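Local coordinates for protein mandelate racemase / muconate lactonizing enzyme (Burkholderia pseudomallei, PDB 2POD) that is of unknown function, possibly a lyase, belongs to the mandelate racemase/muconate lactonizing enzyme group of the enolase superfamily, and carries a sodium ion in its metal site, at residues B[20-25]-B[45-50]; B[119-124]-B[165-170]. One frame throughout, in Å; residues are numbered along the deposited sequence.

Contact 1. Residues B[20-25]-B[45-50]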
# COMPACT_ATOMS: atom_id res chain seq x y z
N LEU B 20 36.04 -26.21 5.12
CA LEU B 20 35.60 -27.44 5.74
C LEU B 20 35.11 -28.43 4.69
O LEU B 20 34.23 -28.10 3.90
CB LEU B 20 34.53 -27.17 6.80
CG LEU B 20 33.86 -28.36 7.49
CD1 LEU B 20 34.83 -29.07 8.41
CD2 LEU B 20 32.64 -27.89 8.28
N TRP B 21 35.69 -29.63 4.69
CA TRP B 21 35.11 -30.75 3.96
C TRP B 21 34.32 -31.66 4.87
O TRP B 21 34.62 -31.77 6.06
CB TRP B 21 36.18 -31.55 3.24
CG TRP B 21 36.78 -30.80 2.11
CD1 TRP B 21 36.12 -30.22 1.07
CD2 TRP B 21 38.17 -30.54 1.90
NE1 TRP B 21 37.01 -29.62 0.21
CE2 TRP B 21 38.28 -29.80 0.70
CE3 TRP B 21 39.33 -30.86 2.60
CZ2 TRP B 21 39.51 -29.38 0.19
CZ3 TRP B 21 40.56 -30.44 2.09
CH2 TRP B 21 40.64 -29.70 0.90
N VAL B 22 33.27 -32.27 4.32
CA VAL B 22 32.48 -33.27 5.02
C VAL B 22 32.33 -34.50 4.13
O VAL B 22 32.09 -34.37 2.93
CB VAL B 22 31.06 -32.76 5.43
CG1 VAL B 22 30.37 -33.75 6.35
CG2 VAL B 22 31.15 -31.42 6.11
N LEU B 23 32.48 -35.68 4.73
CA LEU B 23 32.32 -36.95 4.03
C LEU B 23 31.24 -37.77 4.70
O LEU B 23 31.28 -37.98 5.91
CB LEU B 23 33.64 -37.74 4.04
CG LEU B 23 34.78 -37.25 3.16
CD1 LEU B 23 36.08 -37.92 3.57
CD2 LEU B 23 34.50 -37.51 1.69
N VAL B 24 30.27 -38.23 3.91
CA VAL B 24 29.16 -39.02 4.44
C VAL B 24 29.25 -40.45 3.91
O VAL B 24 29.15 -40.68 2.70
CB VAL B 24 27.78 -38.39 4.09
CG1 VAL B 24 26.62 -39.28 4.55
CG2 VAL B 24 27.65 -37.00 4.71
N HIS B 25 29.45 -41.40 4.82
CA HIS B 25 29.72 -42.80 4.45
C HIS B 25 28.47 -43.65 4.59
O HIS B 25 27.70 -43.48 5.55
CB HIS B 25 30.84 -43.39 5.32
CG HIS B 25 32.14 -42.67 5.20
ND1 HIS B 25 32.91 -42.70 4.07
CD2 HIS B 25 32.80 -41.89 6.09
CE1 HIS B 25 34.00 -41.97 4.25
NE2 HIS B 25 33.96 -41.47 5.47
N ALA B 45 31.71 -28.29 14.66
CA ALA B 45 31.21 -28.58 16.00
C ALA B 45 29.70 -28.81 16.00
O ALA B 45 29.22 -29.69 16.72
CB ALA B 45 31.59 -27.48 16.96
N TYR B 46 28.98 -28.04 15.18
CA TYR B 46 27.54 -28.23 14.98
C TYR B 46 27.20 -29.60 14.37
O TYR B 46 26.27 -30.27 14.83
CB TYR B 46 26.95 -27.11 14.09
CG TYR B 46 25.63 -27.49 13.46
CD1 TYR B 46 25.56 -27.88 12.12
CD2 TYR B 46 24.46 -27.52 14.22
CE1 TYR B 46 24.36 -28.26 11.55
CE2 TYR B 46 23.25 -27.90 13.66
CZ TYR B 46 23.21 -28.26 12.33
OH TYR B 46 22.01 -28.64 11.78
N ILE B 47 27.94 -29.99 13.33
CA ILE B 47 27.72 -31.28 12.67
C ILE B 47 27.80 -32.45 13.65
O ILE B 47 26.89 -33.27 13.71
CB ILE B 47 28.65 -31.48 11.47
CG1 ILE B 47 28.20 -30.60 10.30
CG2 ILE B 47 28.69 -32.97 11.03
CD1 ILE B 47 29.20 -30.54 9.14
N HIS B 48 28.86 -32.47 14.46
CA HIS B 48 29.08 -33.55 15.41
C HIS B 48 28.20 -33.46 16.66
O HIS B 48 27.87 -34.48 17.27
CB HIS B 48 30.57 -33.67 15.77
CG HIS B 48 31.46 -33.95 14.60
ND1 HIS B 48 31.43 -35.15 13.92
CD2 HIS B 48 32.39 -33.19 13.98
CE1 HIS B 48 32.31 -35.11 12.93
NE2 HIS B 48 32.91 -33.93 12.94
N GLU B 49 27.80 -32.24 17.02
CA GLU B 49 26.95 -32.02 18.20
C GLU B 49 25.49 -32.42 18.02
O GLU B 49 24.87 -32.97 18.93
CB GLU B 49 27.05 -30.58 18.68
CG GLU B 49 26.55 -30.34 20.10
CD GLU B 49 26.63 -28.89 20.52
OE1 GLU B 49 26.64 -28.64 21.75
OE2 GLU B 49 26.72 -28.01 19.64
N TRP B 50 24.92 -32.15 16.85
CA TRP B 50 23.48 -32.26 16.66
C TRP B 50 23.08 -32.98 15.37
O TRP B 50 22.22 -33.87 15.39
CB TRP B 50 22.83 -30.88 16.74
CG TRP B 50 21.33 -30.91 16.74
CD1 TRP B 50 20.52 -31.13 17.81
CD2 TRP B 50 20.46 -30.71 15.62
NE1 TRP B 50 19.20 -31.08 17.43
CE2 TRP B 50 19.14 -30.82 16.09
CE3 TRP B 50 20.68 -30.44 14.26
CZ2 TRP B 50 18.03 -30.67 15.25
CZ3 TRP B 50 19.59 -30.29 13.43
CH2 TRP B 50 18.28 -30.41 13.93
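Methyl groups alone make the touch between Val22, with its neighbour Leu20, and Ile47; the flat groups of both segments stand aside. The indole of Trp21 lies on the other face of the strand, where NE1 hydrogen-bonds Glu35 OE2. On the helix, the phenol of Tyr46 reaches Asn86 through its OH. The imidazole of His48 runs alongside the contact without entering it and bonds Thr10 through NE2. Clear of these rings, Val22 and Ile47 reach toward each other tip to tip, with Val22 CG2 3.7 Å from Ile47 CD1. Ile47 can reach this far because its CG1 is anti to its own carbonyl carbon (chi1 -73°) and the chain then runs on extended to CD1 (chi2 170°). Leu20 CD2 adds a looser approach, 4.4 Å from the same Ile47 CD1. Helix 40-55 is thus laid on one face of the antiparallel sheet of the N-terminal capping domain, beside helix 81-101, whose Ala88 and Leu89 pack on Val22. Since one methyl serves two strand residues and nothing polar bridges the segments, this joint rests on apolar packing inside the domain, with directional bonds made by the surrounding rings.

Contact 2. Residues B[119-124]-B[165-170]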
# COMPACT_ATOMS: atom_id res chain seq x y z
N THR B 119 31.52 -17.80 -17.58
CA THR B 119 32.13 -17.50 -16.30
C THR B 119 32.50 -16.02 -16.21
O THR B 119 32.59 -15.34 -17.23
CB THR B 119 33.35 -18.41 -16.01
OG1 THR B 119 33.58 -18.47 -14.60
CG2 THR B 119 34.62 -17.93 -16.73
N TYR B 120 32.66 -15.52 -14.99
CA TYR B 120 33.26 -14.22 -14.75
C TYR B 120 34.31 -14.36 -13.66
O TYR B 120 34.20 -15.22 -12.79
CB TYR B 120 32.21 -13.16 -14.37
CG TYR B 120 31.65 -13.21 -12.97
CD1 TYR B 120 32.19 -12.43 -11.94
CD2 TYR B 120 30.55 -14.02 -12.67
CE1 TYR B 120 31.66 -12.48 -10.64
CE2 TYR B 120 30.01 -14.07 -11.38
CZ TYR B 120 30.58 -13.30 -10.37
OH TYR B 120 30.05 -13.33 -9.10
N ASN B 121 35.34 -13.51 -13.72
CA ASN B 121 36.47 -13.64 -12.81
C ASN B 121 36.39 -12.68 -11.65
O ASN B 121 36.43 -11.46 -11.82
CB ASN B 121 37.81 -13.50 -13.54
CG ASN B 121 38.96 -14.09 -12.74
OD1 ASN B 121 39.10 -15.31 -12.64
ND2 ASN B 121 39.78 -13.23 -12.15
N THR B 122 36.27 -13.24 -10.45
CA THR B 122 36.40 -12.47 -9.24
C THR B 122 37.89 -12.23 -8.98
O THR B 122 38.64 -13.17 -8.68
CB THR B 122 35.69 -13.18 -8.06
OG1 THR B 122 34.28 -13.20 -8.33
CG2 THR B 122 35.93 -12.49 -6.73
N CYS B 123 38.31 -10.98 -9.13
CA CYS B 123 39.72 -10.59 -9.10
C CYS B 123 40.30 -10.58 -7.69
O CYS B 123 40.71 -9.53 -7.18
CB CYS B 123 39.91 -9.23 -9.78
SG CYS B 123 39.32 -9.15 -11.49
N ALA B 124 40.32 -11.75 -7.06
CA ALA B 124 41.02 -11.98 -5.80
C ALA B 124 42.45 -12.45 -6.06
O ALA B 124 42.73 -13.06 -7.10
CB ALA B 124 40.28 -13.01 -4.96
N LEU B 165 42.67 -6.36 -20.08
CA LEU B 165 43.24 -6.83 -21.35
C LEU B 165 43.70 -8.29 -21.29
O LEU B 165 43.52 -9.05 -22.26
CB LEU B 165 44.40 -5.93 -21.77
CG LEU B 165 44.04 -4.52 -22.29
CD1 LEU B 165 45.26 -3.60 -22.23
CD2 LEU B 165 43.44 -4.57 -23.70
N ASP B 166 44.28 -8.67 -20.16
CA ASP B 166 44.72 -10.04 -19.90
C ASP B 166 43.55 -11.03 -19.80
O ASP B 166 43.64 -12.14 -20.34
CB ASP B 166 45.58 -10.06 -18.63
CG ASP B 166 46.04 -11.46 -18.25
OD1 ASP B 166 46.06 -11.74 -17.04
OD2 ASP B 166 46.39 -12.26 -19.15
N LEU B 167 42.47 -10.63 -19.14
CA LEU B 167 41.28 -11.48 -19.05
C LEU B 167 40.57 -11.64 -20.39
O LEU B 167 40.08 -12.73 -20.71
CB LEU B 167 40.30 -10.95 -18.00
CG LEU B 167 40.69 -11.22 -16.55
CD1 LEU B 167 40.01 -10.25 -15.63
CD2 LEU B 167 40.41 -12.66 -16.14
N LEU B 168 40.55 -10.57 -21.17
CA LEU B 168 39.97 -10.58 -22.51
C LEU B 168 40.72 -11.49 -23.49
O LEU B 168 40.11 -12.07 -24.39
CB LEU B 168 39.90 -9.15 -23.06
CG LEU B 168 38.92 -8.89 -24.20
CD1 LEU B 168 37.51 -8.64 -23.67
CD2 LEU B 168 39.39 -7.71 -25.03
N ASP B 169 42.04 -11.61 -23.30
CA ASP B 169 42.88 -12.50 -24.11
C ASP B 169 42.57 -13.99 -23.90
O ASP B 169 42.63 -14.77 -24.84
CB ASP B 169 44.36 -12.23 -23.85
CG ASP B 169 45.17 -12.11 -25.14
OD1 ASP B 169 45.02 -12.95 -26.05
OD2 ASP B 169 45.97 -11.15 -25.24
N SER B 170 42.25 -14.36 -22.66
CA SER B 170 41.82 -15.73 -22.36
C SER B 170 40.33 -15.95 -22.65
O SER B 170 39.86 -17.09 -22.68
CB SER B 170 42.16 -16.11 -20.91
OG SER B 170 41.72 -15.12 -20.00
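Asn121 presents its side chain to Leu167, and each of its atoms has something to meet. CB comes first and closest, 3.8 Å from Leu167 CD2. From there CG swings anti to the backbone N (chi1 -160°), which carries the carboxamide past the leucine so that the two side chains cross at about a right angle. The carboxamide turns one face to the methyl: Leu167 CD2 lies above the plane, 4.0 Å from Asn121 CG and 4.1 Å from Asn121 ND2. The other end of the amide turns to a polar partner, as OD1 accepts a hydrogen bond from the backbone N of Arg350, which helps set the rotation of the group while its face stays in van der Waals contact. The guanidinium of that same Arg350 forms a salt bridge with Asp166, so one residue of the adjoining helix 350-356 is tied to both segments. Strand 117-122, helix 160-170 and the parallel strand 174-177 make up a beta-alpha-beta crossover of the TIM-type barrel, and Leu167 packs from the helix onto the strands, touching Met175 as well. Its second methyl, CD1, lies 4.3 Å from Cys123 SG, a loose apolar approach. Cys123 is the centre of an inverse gamma turn that follows the strand and is closed by Ala124 N bonding Thr122 O at 2.7 Å; its side chain also meets Asp152 and Phe156 of helix 152-158 and stands about 12 Å from a bound sodium ion. Three residues beyond the leucine, Ser170 OG donates to Leu167 O at 3.0 Å, coming from above the carbonyl plane with a C=O...OG angle of 115°, tying Ser170 back to the residue that carries the contact.

How the contacts relate
Contacts 1 and 2 are both buried, and both dock a helix on a strand, but they share no element and their centres lie 35 Å apart, on opposite sides of the chain's centre; their nearest atoms are about 17 Å apart. Contact 1 belongs to the antiparallel sheet of the N-terminal domain, and contact 2 to the parallel strands of the barrel. The first is purely aliphatic, and its helix also faces a second subunit, to which Glu49 bonds. The second, which no other chain touches, sets a leucine against an amide and a thiol and is flanked by Arg350.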